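Local structure of purine nucleoside phosphorylase (Schistosoma mansoni, 5KO5) at residues I41-Y52 / I80-H88. The protein probably catalyses the phosphate-dependent cleavage of purine nucleosides such as inosine and guanosine, and is seen to bind cytosine. Numbering follows the deposited sequence.
Sequences IEEIEERKVIPY and IVAMQGRLH
Ile41, Ile44, Ile80 and Ala82 form the apolar centre of this contact, where the end of helix 39-42 and the loop after it close over strand 78-84 in the mixed beta-sheet of the phosphorylase-superfamily fold. How a helix end is seated on a sheet is plain here: Ile41, from the helix end, presses on the small Ala82, while Ile44, from the loop, meets Ile80. CG1 and CD1 of Ile41 both lie against the methyl of Ala82, CG1 at 3.7 Å from its CB. With CG1 anti to the carbonyl carbon (chi1 -58°) and the chain extended beyond it, CD1 stays on that methyl and also comes near the carbonyl O of Met83. Ile44 and Ile80 meet tip to tip, their CD1 atoms 3.5 Å apart, and Val71 of strand 69-75 touches both Ile41 and Ile44. That strand pairs with 47-51 on one side and with 78-84 on the other, so strands 47-51 and 78-84 belong to one sheet without being neighbours in it.

Farther along, the side chains of Tyr52 and Met83 cross at about a right angle, CE of Met83 being 4.0 Å from CZ of the ring, which also meets Phe58.

The polar edge of the contact has two parts. At one, CG2 of Ile41 packs against the amide end of Gln84, 3.9 Å from NE2. A water accepts from this NE2 and from NH2 of Arg47, bridging the segments, while OE1 of Gln84 accepts a hydrogen bond from ND2 of Asn69; both ends of the amide are thereby held. NH2 of Arg47 also makes a weak hydrogen bond to the carbonyl O of Ile41. At the other, the hydroxyl of Tyr52 donates to a backbone carbonyl just past the strand: O of Gly85 sits at the ring edge, and OH, 2.8 Å from it, approaches 46° out of the carbonyl plane.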
loop_
_atom_site.group_PDB
_atom_site.type_symbol
_atom_site.label_atom_id
_atom_site.label_comp_id
_atom_site.label_asym_id
_atom_site.label_seq_id
_atom_site.Cartn_x
_atom_site.Cartn_y
_atom_site.Cartn_z
ATOM N N ILE A 41 -28.286 -11.558 -13.716
ATOM C CA ILE A 41 -27.583 -12.527 -14.550
ATOM C C ILE A 41 -28.440 -13.767 -14.766
ATOM O O ILE A 41 -28.428 -14.369 -15.847
ATOM C CB ILE A 41 -26.215 -12.869 -13.928
ATOM C CG1 ILE A 41 -25.376 -11.602 -13.768
ATOM C CG2 ILE A 41 -25.474 -13.897 -14.769
ATOM C CD1 ILE A 41 -24.061 -11.825 -13.044
ATOM N N GLU A 42 -29.204 -14.165 -13.745
ATOM C CA GLU A 42 -30.084 -15.318 -13.886
ATOM C C GLU A 42 -31.248 -15.052 -14.832
ATOM O O GLU A 42 -31.885 -16.005 -15.294
ATOM C CB GLU A 42 -30.602 -15.763 -12.516
ATOM N N GLU A 43 -31.535 -13.787 -15.140
ATOM C CA GLU A 43 -32.651 -13.423 -16.002
ATOM C C GLU A 43 -32.220 -13.013 -17.405
ATOM O O GLU A 43 -33.042 -12.503 -18.172
ATOM C CB GLU A 43 -33.487 -12.316 -15.354
ATOM C CG GLU A 43 -34.124 -12.719 -14.035
ATOM C CD GLU A 43 -35.097 -13.871 -14.184
ATOM O OE1 GLU A 43 -35.742 -13.978 -15.250
ATOM O OE2 GLU A 43 -35.213 -14.673 -13.234
ATOM N N ILE A 44 -30.949 -13.217 -17.758
ATOM C CA ILE A 44 -30.498 -12.923 -19.112
ATOM C C ILE A 44 -31.211 -13.840 -20.101
ATOM O O ILE A 44 -31.336 -15.052 -19.881
ATOM C CB ILE A 44 -28.972 -13.087 -19.177
ATOM C CG1 ILE A 44 -28.290 -12.046 -18.289
ATOM C CG2 ILE A 44 -28.480 -12.954 -20.592
ATOM C CD1 ILE A 44 -26.813 -12.288 -18.104
ATOM N N GLU A 45 -31.695 -13.261 -21.200
ATOM C CA GLU A 45 -32.452 -14.012 -22.192
ATOM C C GLU A 45 -31.530 -14.616 -23.244
ATOM O O GLU A 45 -30.451 -14.088 -23.529
ATOM C CB GLU A 45 -33.479 -13.117 -22.885
ATOM C CG GLU A 45 -34.404 -12.379 -21.936
ATOM C CD GLU A 45 -35.485 -11.614 -22.672
ATOM O OE1 GLU A 45 -36.371 -12.263 -23.269
ATOM O OE2 GLU A 45 -35.440 -10.365 -22.668
ATOM N N GLU A 46 -31.980 -15.732 -23.828
ATOM C CA GLU A 46 -31.220 -16.465 -24.843
ATOM C C GLU A 46 -29.777 -16.665 -24.397
ATOM O O GLU A 46 -28.830 -16.488 -25.165
ATOM C CB GLU A 46 -31.291 -15.781 -26.205
ATOM C CG GLU A 46 -32.697 -15.589 -26.736
ATOM C CD GLU A 46 -32.756 -14.514 -27.798
ATOM O OE1 GLU A 46 -33.330 -14.768 -28.877
ATOM O OE2 GLU A 46 -32.216 -13.414 -27.551
ATOM N N ARG A 47 -29.611 -17.033 -23.135
ATOM C CA ARG A 47 -28.308 -16.872 -22.525
ATOM C C ARG A 47 -27.389 -18.047 -22.829
ATOM O O ARG A 47 -27.818 -19.170 -23.102
ATOM C CB ARG A 47 -28.431 -16.655 -21.022
ATOM C CG ARG A 47 -28.903 -17.855 -20.254
ATOM C CD ARG A 47 -28.870 -17.533 -18.783
ATOM N NE ARG A 47 -28.760 -18.732 -17.965
ATOM C CZ ARG A 47 -28.306 -18.729 -16.718
ATOM N NH1 ARG A 47 -28.234 -19.862 -16.034
ATOM N NH2 ARG A 47 -27.914 -17.590 -16.161
ATOM N N LYS A 48 -26.096 -17.756 -22.778
ATOM C CA LYS A 48 -25.041 -18.738 -22.971
ATOM C C LYS A 48 -24.107 -18.627 -21.780
ATOM O O LYS A 48 -23.549 -17.554 -21.526
ATOM C CB LYS A 48 -24.281 -18.455 -24.269
ATOM C CG LYS A 48 -23.138 -19.409 -24.526
ATOM C CD LYS A 48 -23.644 -20.836 -24.636
ATOM C CE LYS A 48 -22.497 -21.822 -24.557
ATOM N NZ LYS A 48 -22.950 -23.235 -24.678
ATOM N N VAL A 49 -23.953 -19.721 -21.044
ATOM C CA VAL A 49 -23.133 -19.767 -19.838
ATOM C C VAL A 49 -21.805 -20.420 -20.197
ATOM O O VAL A 49 -21.773 -21.563 -20.665
ATOM C CB VAL A 49 -23.841 -20.545 -18.720
ATOM C CG1 VAL A 49 -23.001 -20.533 -17.456
ATOM C CG2 VAL A 49 -25.224 -19.962 -18.459
ATOM N N ILE A 50 -20.708 -19.701 -19.972
ATOM C CA ILE A 50 -19.379 -20.201 -20.312
ATOM C C ILE A 50 -18.520 -20.251 -19.053
ATOM O O ILE A 50 -18.087 -19.198 -18.565
ATOM C CB ILE A 50 -18.718 -19.313 -21.378
ATOM C CG1 ILE A 50 -19.649 -19.119 -22.578
ATOM C CG2 ILE A 50 -17.394 -19.911 -21.814
ATOM C CD1 ILE A 50 -19.064 -18.225 -23.656
ATOM N N PRO A 51 -18.228 -21.435 -18.508
ATOM C CA PRO A 51 -17.372 -21.501 -17.313
ATOM C C PRO A 51 -16.005 -20.885 -17.585
ATOM O O PRO A 51 -15.407 -21.107 -18.642
ATOM C CB PRO A 51 -17.266 -23.008 -17.040
ATOM C CG PRO A 51 -18.495 -23.598 -17.674
ATOM C CD PRO A 51 -18.754 -22.761 -18.893
ATOM N N TYR A 52 -15.516 -20.093 -16.620
ATOM C CA TYR A 52 -14.185 -19.499 -16.755
ATOM C C TYR A 52 -13.157 -20.572 -17.085
ATOM O O TYR A 52 -12.249 -20.357 -17.895
ATOM C CB TYR A 52 -13.752 -18.820 -15.450
ATOM C CG TYR A 52 -14.535 -17.609 -14.989
ATOM C CD1 TYR A 52 -15.341 -16.883 -15.859
ATOM C CD2 TYR A 52 -14.453 -17.189 -13.661
ATOM C CE1 TYR A 52 -16.049 -15.769 -15.409
ATOM C CE2 TYR A 52 -15.153 -16.087 -13.211
ATOM C CZ TYR A 52 -15.956 -15.387 -14.086
ATOM O OH TYR A 52 -16.658 -14.297 -13.628
ATOM N N ILE A 80 -25.504 -8.259 -23.766
ATOM C CA ILE A 80 -24.653 -8.018 -22.612
ATOM C C ILE A 80 -23.769 -9.231 -22.351
ATOM O O ILE A 80 -24.025 -10.339 -22.828
ATOM C CB ILE A 80 -25.456 -7.640 -21.343
ATOM C CG1 ILE A 80 -26.147 -8.865 -20.749
ATOM C CG2 ILE A 80 -26.473 -6.535 -21.636
ATOM C CD1 ILE A 80 -25.514 -9.321 -19.461
ATOM N N VAL A 81 -22.707 -8.995 -21.584
ATOM C CA VAL A 81 -21.850 -10.050 -21.056
ATOM C C VAL A 81 -21.663 -9.786 -19.570
ATOM O O VAL A 81 -21.358 -8.658 -19.172
ATOM C CB VAL A 81 -20.492 -10.125 -21.788
ATOM C CG1 VAL A 81 -19.796 -8.761 -21.831
ATOM C CG2 VAL A 81 -19.591 -11.164 -21.141
ATOM N N ALA A 82 -21.867 -10.811 -18.748
ATOM C CA ALA A 82 -21.803 -10.672 -17.298
ATOM C C ALA A 82 -20.725 -11.578 -16.725
ATOM O O ALA A 82 -20.545 -12.709 -17.186
ATOM C CB ALA A 82 -23.137 -11.076 -16.663
ATOM N N MET A 83 -20.034 -11.098 -15.690
ATOM C CA MET A 83 -19.167 -11.962 -14.893
ATOM C C MET A 83 -19.977 -12.509 -13.728
ATOM O O MET A 83 -20.410 -11.752 -12.856
ATOM C CB MET A 83 -17.941 -11.207 -14.389
ATOM C CG MET A 83 -17.032 -10.757 -15.505
ATOM S SD MET A 83 -15.445 -10.104 -14.941
ATOM C CE MET A 83 -14.618 -11.613 -14.413
ATOM N N GLN A 84 -20.193 -13.824 -13.717
ATOM C CA GLN A 84 -20.877 -14.494 -12.620
ATOM C C GLN A 84 -19.795 -15.121 -11.746
ATOM O O GLN A 84 -19.274 -16.194 -12.057
ATOM C CB GLN A 84 -21.836 -15.546 -13.160
ATOM C CG GLN A 84 -22.744 -16.125 -12.108
ATOM C CD GLN A 84 -23.699 -17.124 -12.693
ATOM O OE1 GLN A 84 -23.292 -18.052 -13.394
ATOM N NE2 GLN A 84 -24.982 -16.935 -12.424
ATOM N N GLY A 85 -19.457 -14.447 -10.654
ATOM C CA GLY A 85 -18.290 -14.839 -9.894
ATOM C C GLY A 85 -17.178 -13.829 -10.085
ATOM O O GLY A 85 -16.272 -14.005 -10.904
ATOM N N ARG A 86 -17.264 -12.753 -9.321
ATOM C CA ARG A 86 -16.341 -11.639 -9.423
ATOM C C ARG A 86 -14.967 -12.023 -8.873
ATOM O O ARG A 86 -14.848 -12.806 -7.930
ATOM C CB ARG A 86 -16.910 -10.512 -8.575
ATOM C CG ARG A 86 -16.209 -9.220 -8.670
ATOM C CD ARG A 86 -16.997 -8.242 -7.862
ATOM N NE ARG A 86 -16.649 -6.878 -8.207
ATOM C CZ ARG A 86 -17.402 -5.839 -7.891
ATOM N NH1 ARG A 86 -18.536 -6.028 -7.224
ATOM N NH2 ARG A 86 -17.019 -4.626 -8.240
ATOM N N LEU A 87 -13.925 -11.455 -9.465
ATOM C CA LEU A 87 -12.564 -11.666 -8.992
ATOM C C LEU A 87 -12.184 -10.499 -8.090
ATOM O O LEU A 87 -12.154 -9.350 -8.540
ATOM C CB LEU A 87 -11.600 -11.754 -10.170
ATOM C CG LEU A 87 -11.985 -12.764 -11.249
ATOM C CD1 LEU A 87 -11.015 -12.638 -12.411
ATOM C CD2 LEU A 87 -11.978 -14.162 -10.683
ATOM N N HIS A 88 -11.872 -10.788 -6.827
ATOM C CA HIS A 88 -11.513 -9.764 -5.849
ATOM C C HIS A 88 -10.032 -9.841 -5.509
ATOM O O HIS A 88 -9.476 -10.930 -5.334
ATOM C CB HIS A 88 -12.291 -9.974 -4.555
ATOM C CG HIS A 88 -13.751 -9.663 -4.660
ATOM N ND1 HIS A 88 -14.712 -10.636 -4.844
ATOM C CD2 HIS A 88 -14.417 -8.491 -4.552
ATOM C CE1 HIS A 88 -15.906 -10.069 -4.876
ATOM N NE2 HIS A 88 -15.755 -8.768 -4.701
HETATM O O HOH W 1 -27.664 -18.497 -13.180
#